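Local atomic coordinates of macrolide export ATP-binding/permease protein MacB (Actinobacillus actinomycetemcomitans, PDB entry 3FTJ), a protein that probably acts as the inner-membrane ABC transporter of a tripartite efflux system that confers macrolide resistance, the present chain being its periplasmic region. Residues Ser58-Val64 / Thr127-Asn131; Asp110-Ala116 / Ser153-Tyr157. One frame throughout, in Å; residues are numbered along the deposited sequence.

Interaction 1. Residues Ser58-Val64 / Thr127-Asn131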
loop_
_atom_site.group_PDB
_atom_site.type_symbol
_atom_site.label_atom_id
_atom_site.label_comp_id
_atom_site.label_asym_id
_atom_site.label_seq_id
_atom_site.Cartn_x
_atom_site.Cartn_y
_atom_site.Cartn_z
ATOM N N SER A 58 -1.243 -9.375 4.808
ATOM C CA SER A 58 -1.152 -10.698 5.398
ATOM C C SER A 58 -1.180 -11.683 4.244
ATOM O O SER A 58 -1.758 -11.405 3.199
ATOM C CB SER A 58 -2.344 -10.943 6.322
ATOM O OG SER A 58 -2.166 -12.111 7.113
ATOM N N SER A 59 -0.540 -12.826 4.428
ATOM C CA SER A 59 -0.479 -13.855 3.401
ATOM C C SER A 59 -1.112 -15.108 3.978
ATOM O O SER A 59 -0.697 -15.587 5.031
ATOM C CB SER A 59 0.975 -14.116 3.031
ATOM O OG SER A 59 1.083 -15.165 2.098
ATOM N N GLY A 60 -2.134 -15.629 3.313
ATOM C CA GLY A 60 -2.906 -16.710 3.894
ATOM C C GLY A 60 -3.604 -17.579 2.868
ATOM O O GLY A 60 -3.212 -17.612 1.702
ATOM N N ILE A 61 -4.644 -18.283 3.311
ATOM C CA ILE A 61 -5.336 -19.240 2.467
ATOM C C ILE A 61 -6.633 -18.651 1.958
ATOM O O ILE A 61 -7.468 -18.194 2.740
ATOM C CB ILE A 61 -5.605 -20.573 3.214
ATOM C CG1 ILE A 61 -4.308 -21.362 3.375
ATOM C CG2 ILE A 61 -6.578 -21.439 2.438
ATOM C CD1 ILE A 61 -3.294 -20.709 4.257
ATOM N N LEU A 62 -6.786 -18.650 0.639
ATOM C CA LEU A 62 -7.970 -18.092 -0.003
ATOM C C LEU A 62 -8.813 -19.218 -0.575
ATOM O O LEU A 62 -8.353 -19.962 -1.446
ATOM C CB LEU A 62 -7.548 -17.157 -1.140
ATOM C CG LEU A 62 -8.535 -16.115 -1.669
ATOM C CD1 LEU A 62 -8.124 -15.658 -3.052
ATOM C CD2 LEU A 62 -9.924 -16.670 -1.719
ATOM N N VAL A 63 -10.044 -19.343 -0.092
ATOM C CA VAL A 63 -10.990 -20.297 -0.662
ATOM C C VAL A 63 -11.932 -19.582 -1.636
ATOM O O VAL A 63 -12.469 -18.502 -1.337
ATOM C CB VAL A 63 -11.821 -21.007 0.426
ATOM C CG1 VAL A 63 -12.983 -21.780 -0.204
ATOM C CG2 VAL A 63 -10.941 -21.920 1.266
ATOM N N VAL A 64 -12.102 -20.168 -2.818
ATOM C CA VAL A 64 -13.024 -19.623 -3.804
ATOM C C VAL A 64 -13.834 -20.765 -4.374
ATOM O O VAL A 64 -13.302 -21.616 -5.090
ATOM C CB VAL A 64 -12.287 -18.943 -4.949
ATOM C CG1 VAL A 64 -13.289 -18.268 -5.898
ATOM C CG2 VAL A 64 -11.266 -17.938 -4.402
ATOM N N THR A 127 -17.818 -14.260 -3.956
ATOM C CA THR A 127 -17.214 -14.204 -2.629
ATOM C C THR A 127 -15.942 -15.024 -2.555
ATOM O O THR A 127 -15.902 -16.170 -3.014
ATOM C CB THR A 127 -18.198 -14.675 -1.550
ATOM O OG1 THR A 127 -19.267 -13.723 -1.434
ATOM C CG2 THR A 127 -17.500 -14.807 -0.214
ATOM N N VAL A 128 -14.892 -14.414 -2.011
ATOM C CA VAL A 128 -13.642 -15.111 -1.750
ATOM C C VAL A 128 -13.398 -15.087 -0.242
ATOM O O VAL A 128 -13.703 -14.100 0.428
ATOM C CB VAL A 128 -12.449 -14.480 -2.493
ATOM C CG1 VAL A 128 -12.748 -14.365 -3.992
ATOM C CG2 VAL A 128 -12.108 -13.124 -1.909
ATOM N N ILE A 129 -12.869 -16.181 0.294
ATOM C CA ILE A 129 -12.706 -16.323 1.731
ATOM C C ILE A 129 -11.231 -16.349 2.106
ATOM O O ILE A 129 -10.497 -17.272 1.738
ATOM C CB ILE A 129 -13.393 -17.608 2.239
ATOM C CG1 ILE A 129 -14.857 -17.630 1.814
ATOM C CG2 ILE A 129 -13.284 -17.719 3.742
ATOM C CD1 ILE A 129 -15.620 -18.810 2.375
ATOM N N PHE A 130 -10.797 -15.325 2.831
ATOM C CA PHE A 130 -9.417 -15.249 3.295
ATOM C C PHE A 130 -9.326 -15.631 4.779
ATOM O O PHE A 130 -9.951 -14.996 5.638
ATOM C CB PHE A 130 -8.855 -13.846 3.056
ATOM C CG PHE A 130 -7.402 -13.704 3.414
ATOM C CD1 PHE A 130 -6.415 -13.998 2.492
ATOM C CD2 PHE A 130 -7.028 -13.283 4.674
ATOM C CE1 PHE A 130 -5.082 -13.869 2.825
ATOM C CE2 PHE A 130 -5.694 -13.154 5.011
ATOM C CZ PHE A 130 -4.725 -13.444 4.080
ATOM N N ASN A 131 -8.555 -16.677 5.074
ATOM C CA ASN A 131 -8.444 -17.180 6.445
ATOM C C ASN A 131 -9.795 -17.196 7.166
ATOM O O ASN A 131 -9.921 -16.703 8.298
ATOM C CB ASN A 131 -7.409 -16.377 7.244
ATOM C CG ASN A 131 -5.972 -16.799 6.937
ATOM O OD1 ASN A 131 -5.020 -16.230 7.472
ATOM N ND2 ASN A 131 -5.813 -17.804 6.079
#

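Interaction 2. Residues Asp110-Ala116 / Ser153-Tyr157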
loop_
_atom_site.group_PDB
_atom_site.type_symbol
_atom_site.label_atom_id
_atom_site.label_comp_id
_atom_site.label_asym_id
_atom_site.label_seq_id
_atom_site.Cartn_x
_atom_site.Cartn_y
_atom_site.Cartn_z
ATOM N N ASP A 110 -6.253 -8.338 -8.399
ATOM C CA ASP A 110 -5.176 -8.150 -9.353
ATOM C C ASP A 110 -5.573 -8.841 -10.660
ATOM O O ASP A 110 -6.359 -9.786 -10.656
ATOM C CB ASP A 110 -3.931 -8.818 -8.769
ATOM C CG ASP A 110 -2.708 -8.587 -9.578
ATOM O OD1 ASP A 110 -1.783 -7.917 -9.065
ATOM O OD2 ASP A 110 -2.667 -9.081 -10.725
ATOM N N GLU A 111 -5.035 -8.369 -11.777
ATOM C CA GLU A 111 -5.291 -8.987 -13.070
ATOM C C GLU A 111 -4.971 -10.477 -13.012
ATOM O O GLU A 111 -5.793 -11.327 -13.373
ATOM C CB GLU A 111 -4.428 -8.317 -14.140
ATOM C CG GLU A 111 -4.909 -8.512 -15.553
ATOM C CD GLU A 111 -5.989 -7.521 -15.933
ATOM O OE1 GLU A 111 -6.933 -7.345 -15.131
ATOM O OE2 GLU A 111 -5.897 -6.924 -17.032
ATOM N N SER A 112 -3.773 -10.794 -12.542
ATOM C CA SER A 112 -3.338 -12.181 -12.489
ATOM C C SER A 112 -4.058 -12.979 -11.399
ATOM O O SER A 112 -4.162 -14.205 -11.489
ATOM C CB SER A 112 -1.818 -12.271 -12.332
ATOM O OG SER A 112 -1.373 -11.489 -11.240
ATOM N N ALA A 113 -4.561 -12.289 -10.377
ATOM C CA ALA A 113 -5.357 -12.950 -9.347
ATOM C C ALA A 113 -6.695 -13.385 -9.941
ATOM O O ALA A 113 -7.135 -14.522 -9.741
ATOM C CB ALA A 113 -5.575 -12.029 -8.143
ATOM N N LYS A 114 -7.332 -12.476 -10.677
ATOM C CA LYS A 114 -8.583 -12.774 -11.365
ATOM C C LYS A 114 -8.421 -14.009 -12.251
ATOM O O LYS A 114 -9.235 -14.931 -12.206
ATOM C CB LYS A 114 -9.023 -11.567 -12.196
ATOM C CG LYS A 114 -10.434 -11.655 -12.753
ATOM C CD LYS A 114 -10.497 -12.488 -14.029
ATOM C CE LYS A 114 -11.942 -12.778 -14.419
ATOM N NZ LYS A 114 -12.070 -13.434 -15.760
ATOM N N LYS A 115 -7.359 -14.028 -13.046
ATOM C CA LYS A 115 -7.089 -15.154 -13.927
ATOM C C LYS A 115 -6.877 -16.462 -13.164
ATOM O O LYS A 115 -7.401 -17.500 -13.555
ATOM C CB LYS A 115 -5.873 -14.873 -14.813
ATOM C CG LYS A 115 -5.456 -16.076 -15.649
ATOM C CD LYS A 115 -4.140 -15.853 -16.372
ATOM C CE LYS A 115 -3.784 -17.053 -17.243
ATOM N NZ LYS A 115 -2.407 -16.936 -17.799
ATOM N N ALA A 116 -6.113 -16.413 -12.080
ATOM C CA ALA A 116 -5.778 -17.619 -11.325
ATOM C C ALA A 116 -6.985 -18.219 -10.616
ATOM O O ALA A 116 -7.148 -19.438 -10.553
ATOM C CB ALA A 116 -4.671 -17.323 -10.318
ATOM N N SER A 153 0.974 -12.608 -8.428
ATOM C CA SER A 153 1.094 -13.700 -7.467
ATOM C C SER A 153 0.032 -13.628 -6.378
ATOM O O SER A 153 0.340 -13.655 -5.190
ATOM C CB SER A 153 2.490 -13.720 -6.848
ATOM O OG SER A 153 3.416 -14.335 -7.729
ATOM N N LEU A 154 -1.224 -13.558 -6.804
ATOM C CA LEU A 154 -2.378 -13.509 -5.905
ATOM C C LEU A 154 -2.397 -12.316 -4.973
ATOM O O LEU A 154 -2.180 -12.441 -3.763
ATOM C CB LEU A 154 -2.539 -14.802 -5.123
ATOM C CG LEU A 154 -3.597 -15.694 -5.762
ATOM C CD1 LEU A 154 -3.151 -16.095 -7.154
ATOM C CD2 LEU A 154 -3.847 -16.915 -4.897
ATOM N N ASN A 155 -2.677 -11.157 -5.554
ATOM C CA ASN A 155 -2.832 -9.942 -4.788
ATOM C C ASN A 155 -4.304 -9.578 -4.685
ATOM O O ASN A 155 -5.008 -9.517 -5.696
ATOM C CB ASN A 155 -2.035 -8.812 -5.436
ATOM C CG ASN A 155 -0.549 -9.132 -5.530
ATOM O OD1 ASN A 155 0.096 -9.427 -4.527
ATOM N ND2 ASN A 155 -0.005 -9.082 -6.739
ATOM N N LEU A 156 -4.769 -9.369 -3.455
ATOM C CA LEU A 156 -6.109 -8.839 -3.216
ATOM C C LEU A 156 -6.008 -7.529 -2.433
ATOM O O LEU A 156 -5.199 -7.417 -1.514
ATOM C CB LEU A 156 -6.976 -9.831 -2.440
ATOM C CG LEU A 156 -7.020 -11.319 -2.808
ATOM C CD1 LEU A 156 -8.424 -11.832 -2.540
ATOM C CD2 LEU A 156 -6.652 -11.591 -4.241
ATOM N N TYR A 157 -6.839 -6.552 -2.789
ATOM C CA TYR A 157 -6.801 -5.244 -2.144
ATOM C C TYR A 157 -8.114 -4.901 -1.462
ATOM O O TYR A 157 -9.172 -4.919 -2.086
ATOM C CB TYR A 157 -6.452 -4.159 -3.163
ATOM C CG TYR A 157 -5.188 -4.459 -3.934
ATOM C CD1 TYR A 157 -3.944 -4.238 -3.371
ATOM C CD2 TYR A 157 -5.242 -4.972 -5.218
ATOM C CE1 TYR A 157 -2.783 -4.509 -4.064
ATOM C CE2 TYR A 157 -4.085 -5.252 -5.922
ATOM C CZ TYR A 157 -2.858 -5.014 -5.338
ATOM O OH TYR A 157 -1.704 -5.283 -6.029
#

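Interaction 1. Residues Ser58-Val64 / Thr127-Asn131
Leu62 and Val128 meet at the tight end of this antiparallel strand pair. CD2 of Leu62 reaches CB of Val128 at 3.4 Å, closer than ordinary van der Waals contact, the two side chains running across each other at a slant. Beyond them, Val64 CG2 lies alongside Val128 CG1 at 3.9 Å. The same buried face holds Phe130: its CG stands anti to the backbone N (chi1 -176°), which carries the ring back along the other strand, where CE1 comes within 3.5 Å of Gly60 N and CZ nears Ser58.

The opposite face is looser and nearer the surface. There Val63 and Ile129 touch through their CB atoms at 4.2 Å, and they form the hydrogen-bonded pair. Val63 N donates to Ile129 O (2.8 Å) and Ile129 N to Val63 O (2.9 Å). Asn131 N adds a third bond to Ile61 O at 3.0 Å. Helix 111-118 lies against the Leu62-Val128 part of the buried face, with Ile117 on Leu62 and Phe118 on Val128, while Phe130 touches Leu74 of strand 67-77. Backbone bonds thus fix the register, while apolar contact on one face joins these neighbouring strands to the core of the MacB-like periplasmic core domain.

Interaction 2. Residues Asp110-Ala116 / Ser153-Tyr157
A capped helix start docked on a sheet strand is the element seen here: Asp110 occupies the N-cap of helix 111-118, and its neighbour across the contact is Asn155, at the beginning of strand 155-159. Two hydrogen bonds join this pair. Asp110 N donates to Asn155 O at 3.2 Å, and so carries the pairing of strands 106-110 and 155-159 up to the point where the helix begins. The second runs between side chains lying side by side and pointing the same way. Asn155 ND2 gives a nearly straight bond to Asp110 OD1, 3.2 Å long, with the acceptor close to the amide plane; the carboxylate, however, is met from above its own plane, the two flat groups being turned 48° apart. A chi1 of -174° swings the Asp110 carboxylate toward Asn155, and its rotation about the CB-CG bond turns OD1 to the strand and OD2 to the helix start, where OD2 accepts the capping bond from Ser112 N, although its exact place is less sure.

One turn along, the helix rests through its small residues on the strand and on the loop residue just before it. Ala113 CB sits 3.6 Å from Asn155 O and 4.1 Å from Leu156 CD2, and Ala116 CB meets Leu154 CD1 at 3.7 Å. Beneath, Leu154 packs on Phe69 and Ala72 of strand 67-77. A single cap residue therefore couples the helix N-terminus to the strand by polar bonds, and the small alanine methyls bring the helix close to the strand's carbonyl and to the leucine side chains.

How the interactions relate
The centres of interactions 1 and 2 lie 12 Å apart, on the same side of the chain's centre, and both reach the same mixed sheet of the periplasmic core domain. Along the chain their segments alternate: 58-64, 110-116, 127-131, then 153-157. Helix 111-118 and strand 127-130 follow each other, so that only the helix end and a short connection separate segments 110-116 and 127-131. The contacts also touch in space, where Leu156 CD1 packs 3.9 Å from Leu62 CD1 and 4.0 Å from Val128 CG2. This interleaving ties sequence-distant parts into one apolar core, with the helix resting against residues of both contacts; it illustrates how a compact domain is knit together.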